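Local coordinates for protein cytochrome c (Pseudomonas aeruginosa, PDB 6RTE) that oxidises dihydro-heme d1 in heme d1 biosynthesis, joining a cytochrome c domain that binds heme c covalently to an eight-bladed beta-propeller, at residues Gln48-Ala53 / Gly57-Thr62; Glu66-Leu71 / Tyr107-Pro112; Ala272-Pro277 / Asp315-Ser320; Gly335-Glu340 / Gly344-Ser349; His408-Tyr413 / Asp476-Glu481. All coordinates share one frame; numbering follows the deposited sequence.

Interaction 1: Gln48-Ala53 / Gly57-Thr62; sequences QACHGA and GGSGPT. With HEC (heme c), chain C.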
# COMPACT_ATOMS: atom_id res chain seq x y z
N GLN A 48 -7.30 -28.18 -0.54
CA GLN A 48 -6.33 -28.05 0.54
C GLN A 48 -4.90 -28.27 0.08
O GLN A 48 -3.97 -27.75 0.71
CB GLN A 48 -6.68 -29.04 1.65
CG GLN A 48 -5.58 -29.23 2.67
CD GLN A 48 -6.12 -29.72 4.00
OE1 GLN A 48 -7.31 -29.64 4.27
NE2 GLN A 48 -5.23 -30.24 4.84
N ALA A 49 -4.70 -29.01 -1.02
CA ALA A 49 -3.35 -29.30 -1.49
C ALA A 49 -2.55 -28.02 -1.70
O ALA A 49 -1.36 -27.97 -1.39
CB ALA A 49 -3.41 -30.10 -2.79
N CYS A 50 -3.20 -26.98 -2.23
CA CYS A 50 -2.53 -25.74 -2.58
C CYS A 50 -2.89 -24.58 -1.67
O CYS A 50 -2.02 -23.76 -1.35
CB CYS A 50 -2.88 -25.34 -4.02
SG CYS A 50 -2.37 -26.52 -5.28
N HIS A 51 -4.15 -24.47 -1.27
CA HIS A 51 -4.56 -23.38 -0.39
C HIS A 51 -4.36 -23.70 1.08
O HIS A 51 -4.60 -22.84 1.93
CB HIS A 51 -6.02 -23.02 -0.68
CG HIS A 51 -6.23 -22.54 -2.08
ND1 HIS A 51 -5.84 -21.29 -2.49
CD2 HIS A 51 -6.77 -23.14 -3.16
CE1 HIS A 51 -6.13 -21.14 -3.77
NE2 HIS A 51 -6.70 -22.25 -4.20
N GLY A 52 -3.90 -24.91 1.38
CA GLY A 52 -3.38 -25.23 2.69
C GLY A 52 -4.46 -25.62 3.69
O GLY A 52 -5.66 -25.37 3.51
N ALA A 53 -4.01 -26.24 4.77
CA ALA A 53 -4.90 -26.59 5.86
C ALA A 53 -5.44 -25.33 6.51
O ALA A 53 -4.70 -24.36 6.74
CB ALA A 53 -4.16 -27.45 6.89
N GLY A 57 -3.28 -20.94 3.24
CA GLY A 57 -2.47 -20.72 2.06
C GLY A 57 -1.36 -21.75 1.94
O GLY A 57 -1.07 -22.52 2.86
N GLY A 58 -0.75 -21.75 0.76
CA GLY A 58 0.41 -22.58 0.46
C GLY A 58 0.94 -22.29 -0.93
O GLY A 58 1.38 -21.17 -1.20
N SER A 59 0.90 -23.28 -1.82
CA SER A 59 1.09 -23.01 -3.25
C SER A 59 0.15 -21.90 -3.70
O SER A 59 0.56 -20.99 -4.44
CB SER A 59 0.83 -24.29 -4.06
OG SER A 59 0.31 -24.02 -5.36
N GLY A 60 -1.11 -21.96 -3.27
CA GLY A 60 -2.09 -20.96 -3.60
C GLY A 60 -2.35 -20.03 -2.43
O GLY A 60 -1.91 -20.26 -1.30
N PRO A 61 -3.08 -18.95 -2.69
CA PRO A 61 -3.26 -17.91 -1.67
C PRO A 61 -4.18 -18.34 -0.54
O PRO A 61 -4.92 -19.33 -0.61
CB PRO A 61 -3.86 -16.74 -2.46
CG PRO A 61 -4.42 -17.33 -3.68
CD PRO A 61 -3.53 -18.50 -4.02
N THR A 62 -4.12 -17.54 0.52
CA THR A 62 -5.02 -17.68 1.65
C THR A 62 -6.45 -17.39 1.22
O THR A 62 -6.72 -16.46 0.46
CB THR A 62 -4.58 -16.72 2.77
OG1 THR A 62 -3.19 -16.93 3.04
CG2 THR A 62 -5.38 -16.93 4.04
FE HEC C . -7.18 -22.13 -6.10
CHA HEC C . -6.64 -18.86 -6.69
CHB HEC C . -10.33 -21.42 -4.90
CHC HEC C . -7.88 -25.54 -5.81
CHD HEC C . -3.96 -22.88 -6.74
NA HEC C . -8.28 -20.48 -5.85
C1A HEC C . -7.85 -19.22 -6.16
C2A HEC C . -8.88 -18.29 -5.86
C3A HEC C . -9.91 -19.00 -5.36
C4A HEC C . -9.55 -20.37 -5.34
CMA HEC C . -11.22 -18.43 -4.89
CAA HEC C . -8.82 -16.79 -6.05
CBA HEC C . -8.19 -16.16 -4.79
CGA HEC C . -7.96 -14.67 -4.84
O1A HEC C . -7.32 -14.12 -3.90
O2A HEC C . -8.37 -13.98 -5.77
NB HEC C . -8.82 -23.27 -5.46
C1B HEC C . -9.98 -22.78 -5.02
C2B HEC C . -10.85 -23.85 -4.66
C3B HEC C . -10.19 -25.02 -4.92
C4B HEC C . -8.86 -24.61 -5.44
CMB HEC C . -12.24 -23.70 -4.12
CAB HEC C . -10.59 -26.45 -4.79
CBB HEC C . -12.04 -26.61 -5.26
NC HEC C . -6.12 -23.92 -6.25
C1C HEC C . -6.56 -25.19 -6.10
C2C HEC C . -5.48 -26.07 -6.29
C3C HEC C . -4.35 -25.31 -6.58
C4C HEC C . -4.78 -23.95 -6.53
CMC HEC C . -5.59 -27.56 -6.20
CAC HEC C . -2.94 -25.68 -6.82
CBC HEC C . -2.55 -26.44 -8.09
ND HEC C . -5.66 -21.11 -6.60
C1D HEC C . -4.42 -21.57 -6.82
C2D HEC C . -3.52 -20.47 -7.19
C3D HEC C . -4.26 -19.35 -7.19
C4D HEC C . -5.61 -19.78 -6.80
CMD HEC C . -2.06 -20.58 -7.52
CAD HEC C . -3.78 -17.96 -7.49
CBD HEC C . -3.86 -17.65 -8.99
CGD HEC C . -3.40 -16.25 -9.33
O1D HEC C . -2.19 -16.04 -9.50
O2D HEC C . -4.19 -15.31 -9.45

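Interaction 2: Glu66-Leu71 / Tyr107-Pro112; sequences ESLSRL and YLYQAP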
# COMPACT_ATOMS: atom_id res chain seq x y z
N GLU A 66 -11.49 -12.63 5.22
CA GLU A 66 -10.69 -11.42 5.11
C GLU A 66 -9.87 -11.42 3.83
O GLU A 66 -9.73 -10.38 3.18
CB GLU A 66 -9.75 -11.29 6.33
CG GLU A 66 -10.43 -11.04 7.66
CD GLU A 66 -10.91 -12.32 8.36
OE1 GLU A 66 -10.98 -13.41 7.74
OE2 GLU A 66 -11.23 -12.22 9.56
N SER A 67 -9.30 -12.57 3.46
CA SER A 67 -8.45 -12.65 2.28
C SER A 67 -9.22 -12.30 1.02
O SER A 67 -8.63 -11.77 0.05
CB SER A 67 -7.88 -14.06 2.15
OG SER A 67 -7.46 -14.55 3.40
N LEU A 68 -10.52 -12.59 1.00
CA LEU A 68 -11.38 -12.45 -0.18
C LEU A 68 -12.24 -11.19 -0.13
O LEU A 68 -13.21 -11.08 -0.90
CB LEU A 68 -12.27 -13.69 -0.32
CG LEU A 68 -11.50 -15.01 -0.37
CD1 LEU A 68 -12.43 -16.21 -0.44
CD2 LEU A 68 -10.51 -15.03 -1.53
N SER A 69 -11.89 -10.23 0.73
CA SER A 69 -12.67 -9.01 0.89
C SER A 69 -12.83 -8.23 -0.40
O SER A 69 -13.78 -7.45 -0.54
CB SER A 69 -12.03 -8.11 1.96
OG SER A 69 -10.76 -7.62 1.52
N ARG A 70 -11.93 -8.41 -1.36
CA ARG A 70 -12.01 -7.72 -2.64
C ARG A 70 -12.57 -8.59 -3.75
O ARG A 70 -12.66 -8.12 -4.89
CB ARG A 70 -10.63 -7.20 -3.05
CG ARG A 70 -10.37 -5.74 -2.71
CD ARG A 70 -9.86 -5.56 -1.29
NE ARG A 70 -8.83 -4.53 -1.22
CZ ARG A 70 -8.09 -4.28 -0.14
NH1 ARG A 70 -8.26 -4.98 0.96
NH2 ARG A 70 -7.18 -3.32 -0.18
N LEU A 71 -12.93 -9.83 -3.46
CA LEU A 71 -13.41 -10.79 -4.45
C LEU A 71 -14.86 -11.13 -4.11
O LEU A 71 -15.12 -11.73 -3.07
CB LEU A 71 -12.53 -12.04 -4.46
CG LEU A 71 -12.84 -13.10 -5.52
CD1 LEU A 71 -12.45 -12.61 -6.92
CD2 LEU A 71 -12.13 -14.41 -5.17
N TYR A 107 -18.52 -22.01 1.95
CA TYR A 107 -17.50 -22.36 2.93
C TYR A 107 -16.37 -21.33 2.97
O TYR A 107 -15.87 -20.99 4.05
CB TYR A 107 -16.95 -23.75 2.61
CG TYR A 107 -15.80 -24.21 3.48
CD1 TYR A 107 -16.01 -24.58 4.80
CD2 TYR A 107 -14.51 -24.31 2.97
CE1 TYR A 107 -14.96 -25.02 5.60
CE2 TYR A 107 -13.46 -24.74 3.75
CZ TYR A 107 -13.69 -25.10 5.06
OH TYR A 107 -12.64 -25.53 5.85
N LEU A 108 -15.95 -20.82 1.81
CA LEU A 108 -14.82 -19.90 1.78
C LEU A 108 -15.17 -18.58 2.46
O LEU A 108 -14.33 -17.97 3.12
CB LEU A 108 -14.37 -19.62 0.34
CG LEU A 108 -13.74 -20.77 -0.47
CD1 LEU A 108 -13.11 -20.19 -1.72
CD2 LEU A 108 -12.73 -21.53 0.34
N TYR A 109 -16.41 -18.12 2.30
CA TYR A 109 -16.81 -16.84 2.86
C TYR A 109 -17.39 -16.95 4.27
O TYR A 109 -17.59 -15.93 4.92
CB TYR A 109 -17.80 -16.15 1.91
CG TYR A 109 -17.10 -15.64 0.67
CD1 TYR A 109 -16.85 -16.49 -0.41
CD2 TYR A 109 -16.63 -14.33 0.59
CE1 TYR A 109 -16.18 -16.04 -1.54
CE2 TYR A 109 -15.96 -13.88 -0.54
CZ TYR A 109 -15.74 -14.74 -1.60
OH TYR A 109 -15.08 -14.30 -2.74
N GLN A 110 -17.61 -18.16 4.76
CA GLN A 110 -18.14 -18.35 6.10
C GLN A 110 -17.02 -18.18 7.12
O GLN A 110 -15.93 -18.71 6.95
CB GLN A 110 -18.78 -19.73 6.23
CG GLN A 110 -19.17 -20.14 7.64
CD GLN A 110 -20.24 -19.24 8.25
OE1 GLN A 110 -21.28 -19.00 7.64
NE2 GLN A 110 -19.98 -18.75 9.45
N ALA A 111 -17.30 -17.43 8.19
CA ALA A 111 -16.32 -17.29 9.26
C ALA A 111 -16.08 -18.65 9.92
O ALA A 111 -17.04 -19.42 10.12
CB ALA A 111 -16.79 -16.28 10.30
N PRO A 112 -14.84 -18.99 10.25
CA PRO A 112 -14.58 -20.29 10.89
C PRO A 112 -15.13 -20.32 12.30
O PRO A 112 -15.40 -19.26 12.89
CB PRO A 112 -13.05 -20.40 10.87
CG PRO A 112 -12.57 -18.99 10.76
CD PRO A 112 -13.62 -18.20 10.05

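Interaction 3: Ala272-Pro277 / Asp315-Ser320; sequences AVYTAP and DDFSFS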
# COMPACT_ATOMS: atom_id res chain seq x y z
N ALA A 272 -3.57 0.90 9.48
CA ALA A 272 -2.33 1.24 8.78
C ALA A 272 -1.28 1.69 9.78
O ALA A 272 -1.61 2.25 10.84
CB ALA A 272 -2.58 2.35 7.74
N VAL A 273 -0.00 1.46 9.43
CA VAL A 273 1.14 1.93 10.21
C VAL A 273 1.90 2.94 9.37
O VAL A 273 1.96 2.82 8.14
CB VAL A 273 2.06 0.76 10.64
CG1 VAL A 273 1.29 -0.20 11.56
CG2 VAL A 273 2.62 -0.00 9.44
N TYR A 274 2.46 3.95 10.03
CA TYR A 274 3.20 5.02 9.37
C TYR A 274 4.43 5.37 10.20
O TYR A 274 4.47 5.16 11.41
CB TYR A 274 2.35 6.29 9.21
CG TYR A 274 0.95 6.08 8.67
CD1 TYR A 274 -0.12 5.81 9.52
CD2 TYR A 274 0.69 6.15 7.31
CE1 TYR A 274 -1.41 5.62 9.04
CE2 TYR A 274 -0.60 5.96 6.81
CZ TYR A 274 -1.64 5.70 7.68
OH TYR A 274 -2.92 5.51 7.19
N THR A 275 5.44 5.92 9.52
CA THR A 275 6.63 6.45 10.17
C THR A 275 6.54 7.97 10.21
O THR A 275 6.13 8.60 9.23
CB THR A 275 7.89 6.01 9.44
OG1 THR A 275 7.93 4.58 9.40
CG2 THR A 275 9.19 6.57 10.14
N ALA A 276 6.92 8.55 11.34
CA ALA A 276 6.98 10.00 11.54
C ALA A 276 8.42 10.37 11.84
O ALA A 276 8.82 10.42 13.02
CB ALA A 276 6.04 10.45 12.65
N PRO A 277 9.24 10.66 10.83
CA PRO A 277 10.70 10.70 11.04
C PRO A 277 11.13 11.75 12.05
O PRO A 277 11.97 11.45 12.91
CB PRO A 277 11.25 11.00 9.64
CG PRO A 277 10.22 10.38 8.73
CD PRO A 277 8.90 10.66 9.40
N ASP A 315 -8.91 6.69 10.66
CA ASP A 315 -7.84 6.04 9.91
C ASP A 315 -7.54 6.87 8.67
O ASP A 315 -7.99 8.02 8.54
CB ASP A 315 -8.23 4.58 9.58
CG ASP A 315 -9.37 4.49 8.60
OD1 ASP A 315 -10.25 5.38 8.63
OD2 ASP A 315 -9.38 3.53 7.80
N ASP A 316 -6.76 6.30 7.76
CA ASP A 316 -6.28 7.00 6.57
C ASP A 316 -5.65 8.34 6.95
O ASP A 316 -6.10 9.42 6.56
CB ASP A 316 -7.42 7.19 5.56
CG ASP A 316 -6.92 7.29 4.13
OD1 ASP A 316 -5.78 6.84 3.86
OD2 ASP A 316 -7.66 7.81 3.26
N PHE A 317 -4.58 8.25 7.73
CA PHE A 317 -3.87 9.44 8.21
C PHE A 317 -3.12 10.12 7.07
O PHE A 317 -2.55 9.46 6.19
CB PHE A 317 -2.84 9.08 9.29
CG PHE A 317 -3.40 8.40 10.52
CD1 PHE A 317 -4.75 8.33 10.77
CD2 PHE A 317 -2.53 7.85 11.44
CE1 PHE A 317 -5.21 7.70 11.92
CE2 PHE A 317 -2.99 7.23 12.58
CZ PHE A 317 -4.33 7.17 12.83
N SER A 318 -3.11 11.45 7.09
CA SER A 318 -2.09 12.25 6.43
C SER A 318 -1.39 13.11 7.48
O SER A 318 -1.99 13.49 8.48
CB SER A 318 -2.68 13.15 5.34
OG SER A 318 -1.72 14.10 4.90
N PHE A 319 -0.11 13.40 7.24
CA PHE A 319 0.68 14.20 8.17
C PHE A 319 1.01 15.56 7.56
O PHE A 319 1.33 15.66 6.38
CB PHE A 319 1.97 13.48 8.55
CG PHE A 319 1.74 12.21 9.33
CD1 PHE A 319 1.62 12.24 10.70
CD2 PHE A 319 1.62 11.00 8.67
CE1 PHE A 319 1.39 11.08 11.42
CE2 PHE A 319 1.39 9.83 9.38
CZ PHE A 319 1.28 9.87 10.76
N SER A 320 0.93 16.60 8.39
CA SER A 320 1.42 17.90 7.98
C SER A 320 2.92 17.82 7.73
O SER A 320 3.59 16.89 8.21
CB SER A 320 1.10 18.95 9.05
OG SER A 320 1.56 18.55 10.33
O HOH W 1 -3.24 6.86 5.14

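Interaction 4: Gly335-Glu340 / Gly344-Ser349; sequences GGEVIE and GARVAS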
# COMPACT_ATOMS: atom_id res chain seq x y z
N GLY A 335 -15.92 13.30 7.61
CA GLY A 335 -15.07 14.33 7.03
C GLY A 335 -13.64 14.24 7.53
O GLY A 335 -13.17 13.17 7.93
N GLY A 336 -12.94 15.38 7.52
CA GLY A 336 -11.55 15.45 7.93
C GLY A 336 -11.42 15.98 9.35
O GLY A 336 -12.12 16.92 9.73
N GLU A 337 -10.53 15.36 10.11
CA GLU A 337 -10.27 15.73 11.50
C GLU A 337 -8.79 16.03 11.67
O GLU A 337 -7.95 15.18 11.34
CB GLU A 337 -10.70 14.61 12.46
CG GLU A 337 -12.18 14.26 12.41
CD GLU A 337 -13.05 15.32 13.06
OE1 GLU A 337 -12.58 15.98 14.01
OE2 GLU A 337 -14.21 15.49 12.63
N VAL A 338 -8.48 17.22 12.17
CA VAL A 338 -7.10 17.63 12.42
C VAL A 338 -6.80 17.43 13.90
O VAL A 338 -7.41 18.09 14.75
CB VAL A 338 -6.85 19.08 11.99
CG1 VAL A 338 -5.39 19.46 12.22
CG2 VAL A 338 -7.24 19.29 10.54
N ILE A 339 -5.87 16.54 14.19
CA ILE A 339 -5.43 16.26 15.55
C ILE A 339 -3.99 16.71 15.71
O ILE A 339 -3.18 16.56 14.79
CB ILE A 339 -5.56 14.76 15.88
CG1 ILE A 339 -7.04 14.38 16.04
CG2 ILE A 339 -4.76 14.41 17.14
CD1 ILE A 339 -7.27 12.90 16.27
N GLU A 340 -3.67 17.27 16.87
CA GLU A 340 -2.28 17.54 17.23
C GLU A 340 -1.70 16.29 17.87
O GLU A 340 -2.34 15.67 18.73
CB GLU A 340 -2.18 18.73 18.18
CG GLU A 340 -0.76 19.15 18.45
CD GLU A 340 -0.67 20.49 19.15
OE1 GLU A 340 -1.72 21.04 19.54
OE2 GLU A 340 0.47 20.99 19.31
N GLY A 344 -2.73 15.13 21.40
CA GLY A 344 -3.89 14.42 20.89
C GLY A 344 -5.14 15.26 20.76
O GLY A 344 -6.21 14.72 20.46
N ALA A 345 -5.03 16.58 20.96
CA ALA A 345 -6.21 17.43 20.94
C ALA A 345 -6.72 17.63 19.51
O ALA A 345 -5.95 17.79 18.57
CB ALA A 345 -5.88 18.79 21.57
N ARG A 346 -8.05 17.61 19.37
CA ARG A 346 -8.70 17.86 18.09
C ARG A 346 -8.75 19.37 17.86
O ARG A 346 -9.50 20.08 18.53
CB ARG A 346 -10.09 17.24 18.08
CG ARG A 346 -10.91 17.52 16.82
CD ARG A 346 -12.21 16.71 16.80
NE ARG A 346 -12.93 16.74 18.08
CZ ARG A 346 -14.13 16.21 18.28
NH1 ARG A 346 -14.71 16.29 19.47
NH2 ARG A 346 -14.77 15.60 17.29
N VAL A 347 -7.95 19.86 16.91
CA VAL A 347 -7.79 21.30 16.72
C VAL A 347 -8.70 21.86 15.62
O VAL A 347 -8.97 23.08 15.63
CB VAL A 347 -6.32 21.66 16.42
CG1 VAL A 347 -5.42 21.22 17.56
CG2 VAL A 347 -5.87 21.04 15.10
N ALA A 348 -9.17 21.04 14.69
CA ALA A 348 -10.03 21.56 13.64
C ALA A 348 -10.70 20.42 12.91
O ALA A 348 -10.14 19.32 12.78
CB ALA A 348 -9.24 22.44 12.66
N SER A 349 -11.91 20.69 12.42
CA SER A 349 -12.67 19.76 11.60
C SER A 349 -12.88 20.35 10.22
O SER A 349 -13.17 21.55 10.08
CB SER A 349 -14.02 19.42 12.24
OG SER A 349 -13.86 18.56 13.35

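Interaction 5: His408-Tyr413 / Asp476-Glu481; sequences HADSPY and DAHSLE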
# COMPACT_ATOMS: atom_id res chain seq x y z
N HIS A 408 6.23 17.05 -7.48
CA HIS A 408 7.68 17.12 -7.34
C HIS A 408 8.05 18.59 -7.22
O HIS A 408 7.37 19.46 -7.78
CB HIS A 408 8.39 16.47 -8.54
CG HIS A 408 9.85 16.18 -8.30
ND1 HIS A 408 10.84 17.11 -8.54
CD2 HIS A 408 10.47 15.06 -7.89
CE1 HIS A 408 12.02 16.57 -8.26
NE2 HIS A 408 11.82 15.33 -7.87
N ALA A 409 9.13 18.87 -6.47
CA ALA A 409 9.59 20.24 -6.32
C ALA A 409 9.83 20.90 -7.67
O ALA A 409 9.60 22.10 -7.83
CB ALA A 409 10.87 20.27 -5.47
N ASP A 410 10.29 20.12 -8.65
CA ASP A 410 10.59 20.62 -9.99
C ASP A 410 9.37 20.69 -10.89
O ASP A 410 9.48 21.20 -12.01
CB ASP A 410 11.68 19.73 -10.61
CG ASP A 410 12.04 20.13 -12.04
OD1 ASP A 410 11.41 19.61 -12.99
OD2 ASP A 410 12.95 20.97 -12.22
N SER A 411 8.21 20.21 -10.44
CA SER A 411 7.03 20.26 -11.31
C SER A 411 6.08 21.37 -10.87
O SER A 411 5.89 21.59 -9.67
CB SER A 411 6.27 18.93 -11.28
OG SER A 411 5.16 18.97 -12.17
N PRO A 412 5.45 22.09 -11.80
CA PRO A 412 4.45 23.10 -11.43
C PRO A 412 3.03 22.57 -11.29
O PRO A 412 2.12 23.38 -11.08
CB PRO A 412 4.54 24.10 -12.58
CG PRO A 412 4.87 23.26 -13.76
CD PRO A 412 5.70 22.09 -13.26
N TYR A 413 2.82 21.26 -11.41
CA TYR A 413 1.48 20.68 -11.35
C TYR A 413 1.41 19.60 -10.28
O TYR A 413 2.41 18.97 -9.94
CB TYR A 413 1.07 20.06 -12.70
CG TYR A 413 1.47 20.85 -13.92
CD1 TYR A 413 0.74 21.96 -14.32
CD2 TYR A 413 2.56 20.47 -14.68
CE1 TYR A 413 1.10 22.69 -15.44
CE2 TYR A 413 2.93 21.18 -15.81
CZ TYR A 413 2.19 22.29 -16.18
OH TYR A 413 2.56 23.01 -17.31
N ASP A 476 7.98 13.16 -20.52
CA ASP A 476 8.77 14.34 -20.17
C ASP A 476 7.91 15.26 -19.32
O ASP A 476 6.85 15.73 -19.77
CB ASP A 476 9.26 15.05 -21.43
CG ASP A 476 10.24 16.16 -21.14
OD1 ASP A 476 10.00 16.95 -20.20
OD2 ASP A 476 11.26 16.26 -21.86
N ALA A 477 8.34 15.52 -18.08
CA ALA A 477 7.49 16.19 -17.11
C ALA A 477 7.24 17.66 -17.45
O ALA A 477 6.28 18.24 -16.93
CB ALA A 477 8.10 16.08 -15.71
N HIS A 478 8.08 18.27 -18.29
CA HIS A 478 7.90 19.66 -18.67
C HIS A 478 7.26 19.81 -20.05
O HIS A 478 6.26 20.52 -20.20
CB HIS A 478 9.25 20.39 -18.63
CG HIS A 478 9.85 20.45 -17.27
ND1 HIS A 478 9.42 21.33 -16.30
CD2 HIS A 478 10.84 19.72 -16.70
CE1 HIS A 478 10.12 21.15 -15.19
NE2 HIS A 478 10.99 20.18 -15.41
N SER A 479 7.81 19.14 -21.07
CA SER A 479 7.17 19.14 -22.38
C SER A 479 5.85 18.38 -22.36
O SER A 479 4.93 18.72 -23.12
CB SER A 479 8.11 18.51 -23.42
OG SER A 479 7.99 17.10 -23.42
N LEU A 480 5.73 17.37 -21.50
CA LEU A 480 4.52 16.57 -21.32
C LEU A 480 4.28 15.58 -22.45
O LEU A 480 3.16 15.12 -22.64
CB LEU A 480 3.28 17.45 -21.15
CG LEU A 480 3.33 18.52 -20.06
CD1 LEU A 480 1.93 19.01 -19.72
CD2 LEU A 480 4.04 18.02 -18.80
N GLU A 481 5.31 15.22 -23.21
CA GLU A 481 5.18 14.30 -24.33
C GLU A 481 5.64 12.91 -23.91
O GLU A 481 6.55 12.75 -23.10
CB GLU A 481 6.01 14.78 -25.53
CG GLU A 481 5.79 16.24 -25.92
CD GLU A 481 4.67 16.44 -26.93
OE1 GLU A 481 4.06 15.44 -27.38
OE2 GLU A 481 4.40 17.61 -27.29

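Interaction 1: Gln48-Ala53 / Gly57-Thr62
Helix 48-51 ends at Cys50 and His51, and their carbonyl groups are gripped by the loop 57-62 that folds back against them. Gly60 N donates to Cys50 O over 2.8 Å, and Gly57 N to His51 O over 2.7 Å. The two residues close the CXXCH motif that fastens heme c in cytochrome c domains. Gly52 leaves the helix with positive phi (85°), which glycine adopts easily, and the glycines of the loop let its backbone lie close against the helix end. From Cys50, SG forms a thioether with CAC of the heme, the carbon of the former vinyl group (1.8 Å), with Ser59 OG lying 3.7 Å from the same SG. His51 holds the iron through NE2 at 2.0 Å, while Met89, through SD, supplies the other protein ligand of the iron. CG of His51 stands beside its backbone N, anti to the carbonyl carbon; this chi1 of -62° sends the ring toward the iron, and the twist about CB-CG (chi2 -74°) turns ND1 to the loop. Binding the iron at one nitrogen and donating from the other, the imidazole is fixed in rotation, and the second bond would tend to make it a stronger electron donor. Pro61 serves twice: its CD packs 3.4 Å from C3D of the porphyrin, and its O accepts from His51 ND1 at 2.9 Å, in the ring plane and on a carbonyl lone pair.

Interaction 2: Glu66-Leu71 / Tyr107-Pro112
Leu68 packs on the ring and Leu71 at the hydroxyl of Tyr109, joining the loop before helix 73-82 to the end of helix 98-109 in the cytochrome c domain. The two leucines are the ends of a type I beta turn, and their side chains cross the tyrosine at about a right angle. In Leu68, CG sits beside the backbone N (chi1 -55°), and this carries CD1 over one face of the ring, 4.1 Å from its centroid, in a CH-pi contact offset toward the rim. CB of Leu68 adds a touch on Tyr109 CE2 at 3.7 Å, while CD1 also reaches Leu108 CB, so one branched side chain serves both neighbours on the helix. Leu71 instead has CG turned anti to its nitrogen (chi1 -176°), bringing its CG to 3.8 Å from Tyr109 OH; its side chain also touches the heme. That hydroxyl donates to Leu71 O over 2.6 Å, arriving from above the carbonyl plane. Tyrosine suits the place because its face meets aliphatic carbon while its phenol oxygen finds a backbone acceptor: an apolar contact with one polar bond that anchors the phenol end of the ring.

Interaction 3: Ala272-Pro277 / Asp315-Ser320
Where two consecutive blades of the beta-propeller lie side by side, Tyr274, Phe317 and Phe319 form an aromatic cluster between strands 270-276 and 317-319. Tyr274 CE1 comes to 3.5 Å from Phe317 CD2. These two rings are near parallel (27°) but slid apart, with centroids 5.3 Å from each other, so they scarcely overlap; the CB of Phe317 supplies a further, off-centre CH-pi contact to the tyrosine ring. Phe319 comes in differently, in an offset edge-to-face pair, its edge toward the face of Tyr274 with the planes at 72°, and its CE2 rests 3.7 Å from Tyr274 CB. Phe317 and Phe319 can both reach the tyrosine because, two apart on an extended strand, they emerge on the same side. A propeller blade is a twisted antiparallel sheet, and large flat side chains suit the seam between one blade and the next. The chain turns a corner at Asp316, beside which the phenol of Tyr274 ends. There Tyr274 OH donates to a water at 2.5 Å, and this water in turn donates to Asp316 OD1 (2.8 Å) and to Phe317 O (2.9 Å), bridging the blades. The other carboxylate oxygen, Asp316 OD2, is hydrogen-bonded to His357 ND1, which holds the acid at the corner.

Interaction 4: Gly335-Glu340 / Gly344-Ser349
Val338 faces both Val347 and Ala348, the signature of a classic beta bulge in the hairpin formed by strands 336-340 and 346-350 of one propeller blade. The carbonyl O of Val338 takes Val347 N at 2.8 Å and more weakly Ala348 N at 3.4 Å; its own N gives to Ala348 O at 2.7 Å. The extra residue shifts the register by one, so Ile339 pairs with Arg346, whereas before the bulge Glu337 pairs with Ser349. Nearer the turn Glu340 N donates to Ala345 O at 2.9 Å, and Gly344, with positive phi, suits the reversal of the chain. On the face shared by Glu337, Arg346 and Ser349 the contact is polar. Glu337 is bent at chi2 (-73°), bringing OE1 back to accept from Ser349 OG over 3.0 Å, from above the carboxylate plane. Arg346 NH2 makes only a long salt bridge to the same oxygen. Farther out, Glu340 OE2 is held by Arg324 in a salt bridge, and Trp390 covers Val338 and Ala348 on the other face, where small and branched side chains fit against it. Packing is tight at the bulge itself, where Val338 CG1 and Val347 CG2 are 3.3 Å apart, closer than usual for two carbons.

Interaction 5: His408-Tyr413 / Asp476-Glu481
A type I turn from His408 to Ser411 brings Asp410 up to His478 of the facing loop. His408 starts the turn, its ND1 accepting from Asp410 N at 3.1 Å. Asp410 then swings CG anti to its own nitrogen (chi1 178°), putting OD1 at the ring edge of His478, with carboxylate and imidazole planes nearly perpendicular. The distance from His478 NE2 to Asp410 OD1 is doubtfully short, 2.5 Å, and the bond is bent to 127° and weak. Next, Ser411 OG is hydrogen-bonded to Trp415 NE1, and Pro412 lays CG over one face of the Tyr413 ring. Tyr413 finally offers CE2 to Leu480 CD2 at 4.5 Å, a loose apolar touch. In the facing loop, Asp476 OD1 accepts from His478 N in an Asx turn and from Ser479 N, completing an Asx motif that sets the histidine in place. Each loop links two strands of its own blade, and their surface contact ties one blade to the next, with the Tyr413 and Leu480 side chains resting against strands 427-431 and 437-441.

How the interactions relate
Interactions 1 and 2 belong to the cytochrome c domain and touch through packing of Thr62 on Ser67, so the loop leading from helix 48-51 to helix 73-82 serves both; the first is built on covalent and metal bonds to heme c, the second mainly on apolar packing. The other three lie in the propeller. Interaction 3, nearest the chain's centre, is an aromatic seam between blades, and strand 317-319 shares its sheet with the hairpin of interaction 4; the centres of the two contacts lie about 14 Å apart. In interaction 4, backbone bonds within one blade dominate. Interaction 5 again joins blades, but at the surface, where a weak polar bond and sparse contact replace the aromatic cluster.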